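Local coordinates for protein nitroalkane oxidase (Podospora anserina, PDB 3MKH) that oxidises primary and secondary nitroalkanes to aldehydes or ketones, using FAD and molecular oxygen and releasing nitrite and hydrogen peroxide, at residues 267-281 / 395-409. Sequence-based numbering, arbitrary orientation.
Sequences FGAFDGSAVLVGAMG and LPIFDGGNVGIRRRH. With FAD (flavin-adenine dinucleotide), chain E.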
# COMPACT_ATOMS: atom_id res chain seq x y z
N PHE A 267 2.54 27.00 15.98
CA PHE A 267 3.15 25.93 15.20
C PHE A 267 4.33 25.34 15.94
O PHE A 267 4.66 24.19 15.74
CB PHE A 267 3.55 26.43 13.80
CG PHE A 267 2.36 26.66 12.90
CD1 PHE A 267 1.36 25.72 12.82
CD2 PHE A 267 2.26 27.81 12.14
CE1 PHE A 267 0.25 25.91 11.99
CE2 PHE A 267 1.16 28.01 11.31
CZ PHE A 267 0.15 27.05 11.24
N GLY A 268 4.96 26.13 16.81
CA GLY A 268 6.01 25.61 17.66
C GLY A 268 5.42 24.59 18.61
O GLY A 268 5.98 23.52 18.83
N ALA A 269 4.27 24.94 19.19
CA ALA A 269 3.57 24.01 20.07
C ALA A 269 3.24 22.73 19.29
O ALA A 269 3.43 21.62 19.79
CB ALA A 269 2.31 24.66 20.62
N PHE A 270 2.77 22.88 18.05
CA PHE A 270 2.39 21.72 17.25
C PHE A 270 3.58 20.90 16.76
O PHE A 270 3.41 19.74 16.37
CB PHE A 270 1.49 22.10 16.07
CG PHE A 270 0.12 22.58 16.48
CD1 PHE A 270 -0.71 21.79 17.25
CD2 PHE A 270 -0.34 23.82 16.06
CE1 PHE A 270 -1.98 22.23 17.61
CE2 PHE A 270 -1.60 24.27 16.42
CZ PHE A 270 -2.42 23.48 17.20
N ASP A 271 4.78 21.48 16.75
CA ASP A 271 5.99 20.69 16.44
C ASP A 271 6.32 19.70 17.57
O ASP A 271 6.66 18.55 17.31
CB ASP A 271 7.19 21.60 16.19
CG ASP A 271 7.11 22.35 14.87
OD1 ASP A 271 6.32 21.96 13.98
OD2 ASP A 271 7.85 23.34 14.73
N GLY A 272 6.23 20.16 18.82
CA GLY A 272 6.41 19.29 19.97
C GLY A 272 5.31 18.23 20.03
O GLY A 272 5.57 17.04 20.28
N SER A 273 4.08 18.65 19.80
CA SER A 273 2.95 17.73 19.90
C SER A 273 3.03 16.64 18.83
O SER A 273 2.59 15.50 19.05
CB SER A 273 1.61 18.48 19.80
OG SER A 273 1.44 19.02 18.50
N ALA A 274 3.59 16.99 17.67
CA ALA A 274 3.78 16.04 16.57
C ALA A 274 4.61 14.82 17.01
O ALA A 274 4.31 13.68 16.63
CB ALA A 274 4.46 16.74 15.37
N VAL A 275 5.64 15.07 17.80
CA VAL A 275 6.48 13.99 18.33
C VAL A 275 5.63 13.08 19.21
O VAL A 275 5.71 11.85 19.14
CB VAL A 275 7.69 14.54 19.14
CG1 VAL A 275 8.49 13.40 19.80
CG2 VAL A 275 8.60 15.40 18.25
N LEU A 276 4.79 13.69 20.04
CA LEU A 276 3.99 12.95 21.01
C LEU A 276 2.86 12.18 20.32
O LEU A 276 2.45 11.13 20.80
CB LEU A 276 3.46 13.87 22.10
CG LEU A 276 4.35 14.02 23.35
CD1 LEU A 276 5.81 13.64 23.13
CD2 LEU A 276 4.21 15.38 23.99
N VAL A 277 2.38 12.70 19.20
CA VAL A 277 1.44 11.95 18.36
C VAL A 277 2.10 10.69 17.79
O VAL A 277 1.46 9.64 17.66
CB VAL A 277 0.84 12.83 17.22
CG1 VAL A 277 0.10 11.95 16.19
CG2 VAL A 277 -0.12 13.87 17.82
N GLY A 278 3.39 10.80 17.46
CA GLY A 278 4.17 9.63 17.08
C GLY A 278 4.05 8.59 18.18
O GLY A 278 3.70 7.42 17.95
N ALA A 279 4.28 9.03 19.41
CA ALA A 279 4.25 8.12 20.53
C ALA A 279 2.85 7.55 20.78
O ALA A 279 2.72 6.40 21.20
CB ALA A 279 4.82 8.78 21.78
N MET A 280 1.80 8.34 20.53
CA MET A 280 0.43 7.80 20.64
C MET A 280 0.22 6.68 19.64
O MET A 280 -0.42 5.65 19.93
CB MET A 280 -0.63 8.88 20.38
CG MET A 280 -0.55 10.07 21.31
SD MET A 280 -1.78 11.31 20.85
CE MET A 280 -1.59 12.43 22.22
N GLY A 281 0.73 6.90 18.43
CA GLY A 281 0.70 5.88 17.40
C GLY A 281 1.38 4.59 17.84
O GLY A 281 0.82 3.49 17.68
N LEU A 395 -5.60 9.90 14.64
CA LEU A 395 -4.20 10.36 14.70
C LEU A 395 -3.75 11.11 13.45
O LEU A 395 -3.10 12.15 13.56
CB LEU A 395 -3.26 9.20 15.05
CG LEU A 395 -3.53 8.54 16.42
CD1 LEU A 395 -2.50 7.43 16.65
CD2 LEU A 395 -3.50 9.55 17.58
N PRO A 396 -4.07 10.59 12.25
CA PRO A 396 -3.66 11.31 11.04
C PRO A 396 -4.39 12.64 10.89
O PRO A 396 -3.81 13.58 10.35
CB PRO A 396 -4.07 10.35 9.92
CG PRO A 396 -4.06 9.00 10.56
CD PRO A 396 -4.64 9.28 11.92
N ILE A 397 -5.62 12.73 11.39
CA ILE A 397 -6.49 13.87 11.11
C ILE A 397 -6.46 14.95 12.19
O ILE A 397 -6.80 16.10 11.91
CB ILE A 397 -7.96 13.45 10.82
CG1 ILE A 397 -8.55 12.65 11.99
CG2 ILE A 397 -8.05 12.62 9.55
CD1 ILE A 397 -10.00 12.17 11.71
N PHE A 398 -6.06 14.61 13.41
CA PHE A 398 -6.07 15.61 14.47
C PHE A 398 -4.67 16.17 14.66
O PHE A 398 -3.74 15.80 13.92
CB PHE A 398 -6.73 15.09 15.77
CG PHE A 398 -5.80 14.38 16.74
CD1 PHE A 398 -4.59 13.83 16.31
CD2 PHE A 398 -6.16 14.23 18.07
CE1 PHE A 398 -3.76 13.17 17.21
CE2 PHE A 398 -5.32 13.57 18.98
CZ PHE A 398 -4.13 13.04 18.54
N ASP A 399 -4.54 17.10 15.60
CA ASP A 399 -3.28 17.77 15.87
C ASP A 399 -2.63 18.30 14.59
O ASP A 399 -1.42 18.17 14.40
CB ASP A 399 -2.33 16.81 16.59
CG ASP A 399 -1.33 17.54 17.48
OD1 ASP A 399 -0.11 17.43 17.22
OD2 ASP A 399 -1.78 18.23 18.43
N GLY A 400 -3.45 18.90 13.72
CA GLY A 400 -3.01 19.30 12.40
C GLY A 400 -2.98 18.09 11.47
O GLY A 400 -2.05 17.27 11.51
N GLY A 401 -4.01 17.99 10.63
CA GLY A 401 -4.20 16.84 9.77
C GLY A 401 -3.04 16.62 8.81
O GLY A 401 -2.41 17.59 8.40
N ASN A 402 -2.77 15.37 8.45
CA ASN A 402 -1.63 15.08 7.58
C ASN A 402 -1.75 15.71 6.18
O ASN A 402 -0.76 16.18 5.61
CB ASN A 402 -1.37 13.58 7.44
CG ASN A 402 -0.93 12.94 8.76
OD1 ASN A 402 -0.88 11.72 8.87
ND2 ASN A 402 -0.62 13.76 9.75
N VAL A 403 -2.96 15.72 5.63
CA VAL A 403 -3.13 16.11 4.22
C VAL A 403 -3.13 17.62 4.02
O VAL A 403 -2.54 18.14 3.08
CB VAL A 403 -4.44 15.50 3.64
CG1 VAL A 403 -4.65 15.93 2.18
CG2 VAL A 403 -4.40 13.98 3.76
N GLY A 404 -3.81 18.32 4.93
CA GLY A 404 -4.00 19.75 4.82
C GLY A 404 -2.95 20.58 5.52
O GLY A 404 -2.76 21.76 5.19
N ILE A 405 -2.26 19.99 6.49
CA ILE A 405 -1.35 20.76 7.34
C ILE A 405 0.06 20.18 7.40
O ILE A 405 1.01 20.78 6.87
CB ILE A 405 -1.92 20.94 8.76
CG1 ILE A 405 -3.28 21.65 8.66
CG2 ILE A 405 -0.93 21.70 9.65
CD1 ILE A 405 -3.81 22.19 9.97
N ARG A 406 0.21 19.02 8.04
CA ARG A 406 1.53 18.42 8.21
C ARG A 406 2.31 18.27 6.88
O ARG A 406 3.47 18.69 6.80
CB ARG A 406 1.47 17.11 9.00
CG ARG A 406 0.79 17.21 10.38
CD ARG A 406 1.25 18.41 11.20
NE ARG A 406 0.96 18.21 12.63
CZ ARG A 406 1.68 18.71 13.63
NH1 ARG A 406 2.75 19.47 13.39
NH2 ARG A 406 1.34 18.43 14.89
N ARG A 407 1.70 17.71 5.85
CA ARG A 407 2.42 17.58 4.58
C ARG A 407 2.72 18.94 3.89
O ARG A 407 3.70 19.05 3.16
CB ARG A 407 1.74 16.61 3.61
CG ARG A 407 1.79 15.14 4.05
CD ARG A 407 1.32 14.18 2.92
NE ARG A 407 1.47 12.79 3.34
CZ ARG A 407 0.52 12.09 3.97
NH1 ARG A 407 -0.67 12.64 4.21
NH2 ARG A 407 0.76 10.85 4.33
N ARG A 408 1.86 19.94 4.10
CA ARG A 408 2.10 21.30 3.58
C ARG A 408 3.31 21.92 4.28
O ARG A 408 4.06 22.67 3.67
CB ARG A 408 0.90 22.22 3.79
CG ARG A 408 -0.37 21.83 3.05
CD ARG A 408 -0.07 21.35 1.64
NE ARG A 408 -0.50 19.97 1.51
CZ ARG A 408 0.16 19.01 0.87
NH1 ARG A 408 1.31 19.27 0.25
NH2 ARG A 408 -0.36 17.79 0.84
N HIS A 409 3.48 21.64 5.56
CA HIS A 409 4.68 22.10 6.25
C HIS A 409 5.94 21.42 5.69
O HIS A 409 6.92 22.09 5.39
CB HIS A 409 4.55 21.94 7.76
CG HIS A 409 3.63 22.95 8.38
ND1 HIS A 409 4.07 23.89 9.28
CD2 HIS A 409 2.31 23.17 8.21
CE1 HIS A 409 3.05 24.65 9.66
NE2 HIS A 409 1.97 24.23 9.02
PA FAD E . -9.14 21.39 8.07
O1A FAD E . -9.00 22.82 7.83
O2A FAD E . -10.35 20.89 8.74
O5B FAD E . -8.98 20.63 6.67
C5B FAD E . -9.75 19.48 6.36
C4B FAD E . -9.24 18.72 5.12
O4B FAD E . -9.36 19.57 3.97
C3B FAD E . -7.75 18.40 5.23
O3B FAD E . -7.58 17.12 5.85
C2B FAD E . -7.32 18.33 3.78
O2B FAD E . -7.57 17.03 3.25
C1B FAD E . -8.22 19.35 3.09
N9A FAD E . -7.45 20.62 2.92
C8A FAD E . -7.75 21.80 3.46
N7A FAD E . -6.85 22.70 3.10
C5A FAD E . -5.96 22.09 2.33
C6A FAD E . -4.82 22.51 1.67
N6A FAD E . -4.41 23.77 1.75
N1A FAD E . -4.13 21.62 0.94
C2A FAD E . -4.52 20.37 0.85
N3A FAD E . -5.61 19.93 1.47
C4A FAD E . -6.34 20.77 2.21
N1 FAD E . -7.80 21.58 18.02
C2 FAD E . -7.28 22.55 18.87
O2 FAD E . -7.23 23.71 18.50
N3 FAD E . -6.82 22.19 20.13
C4 FAD E . -6.87 20.87 20.56
O4 FAD E . -6.46 20.57 21.68
C4X FAD E . -7.39 19.90 19.72
N5 FAD E . -7.46 18.56 20.11
C5X FAD E . -8.29 17.69 19.41
C6 FAD E . -8.65 16.46 19.95
C7 FAD E . -9.48 15.60 19.23
C7M FAD E . -9.89 14.25 19.82
C8 FAD E . -9.94 15.97 17.98
C8M FAD E . -10.85 15.03 17.18
C9 FAD E . -9.57 17.19 17.44
C9A FAD E . -8.75 18.05 18.15
N10 FAD E . -8.38 19.28 17.61
C10 FAD E . -7.86 20.26 18.45
C1' FAD E . -8.52 19.56 16.16
C2' FAD E . -7.29 19.08 15.39
O2' FAD E . -6.14 19.80 15.81
C3' FAD E . -7.46 19.20 13.87
O3' FAD E . -6.36 18.53 13.25
C4' FAD E . -7.49 20.64 13.36
O4' FAD E . -8.78 21.20 13.53
C5' FAD E . -7.13 20.69 11.87
O5' FAD E . -7.96 19.82 11.10
P FAD E . -7.61 19.48 9.59
O1P FAD E . -6.18 19.17 9.51
O2P FAD E . -8.58 18.50 9.09
O3P FAD E . -7.84 20.91 8.87
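Ser273 and Asp399 make the shortest polar contact between residues 267-281 of helix 262-298 and the loop 398-401: Ser273 OG donates to Asp399 OD1 over 2.6 Å, meeting its syn lone pair. Asp399, inferred to be the proton acceptor, has CG swung roughly anti to its backbone N (chi1 -152°), which carries the carboxylate to the helix. The same OD1 forms a salt bridge with Arg406 NH2 (2.9 Å), though the hydrogen bond within it is bent and weak. The Arg406 guanidinium grips Phe270 O end-on, NH1 and NH2 both reaching the one oxygen in the guanidinium plane, with Arg406 NH2 2.9 Å from Phe270 O; Phe270 O also accepts the helical bond from Ala274 N. Ala274 CB lies over a guanidinium face, and Arg406 NE and NH2 add weak bonds to Asp399 O. A methionine in place of Arg406 would probably leave the Asp399 carboxylate without its cationic mate and the loop 398-401 freer to shift.

Aromatic contacts lie at both ends. His409 turns its edge onto Phe267, CE1 3.7 Å above the ring centre and the planes 68° apart, while its ND1 is hydrogen-bonded to Arg349. At the other end Met280 SD sits at the edge of the Phe398 ring, 3.7 Å from CZ, a Met-aromatic contact.

Apolar packing completes this end: Val277 CG2 lies 3.8 Å from Phe398 CE1, and Leu395 CD1 rests on Gly281 CA.

Gly400 N and Gly401 N bond FAD O3' and O1P. Thus in this acyl-CoA dehydrogenase-type helical domain one loop binds the cofactor and carries the Asp399 carboxylate, whose orientation Ser273 and Arg406 probably help set.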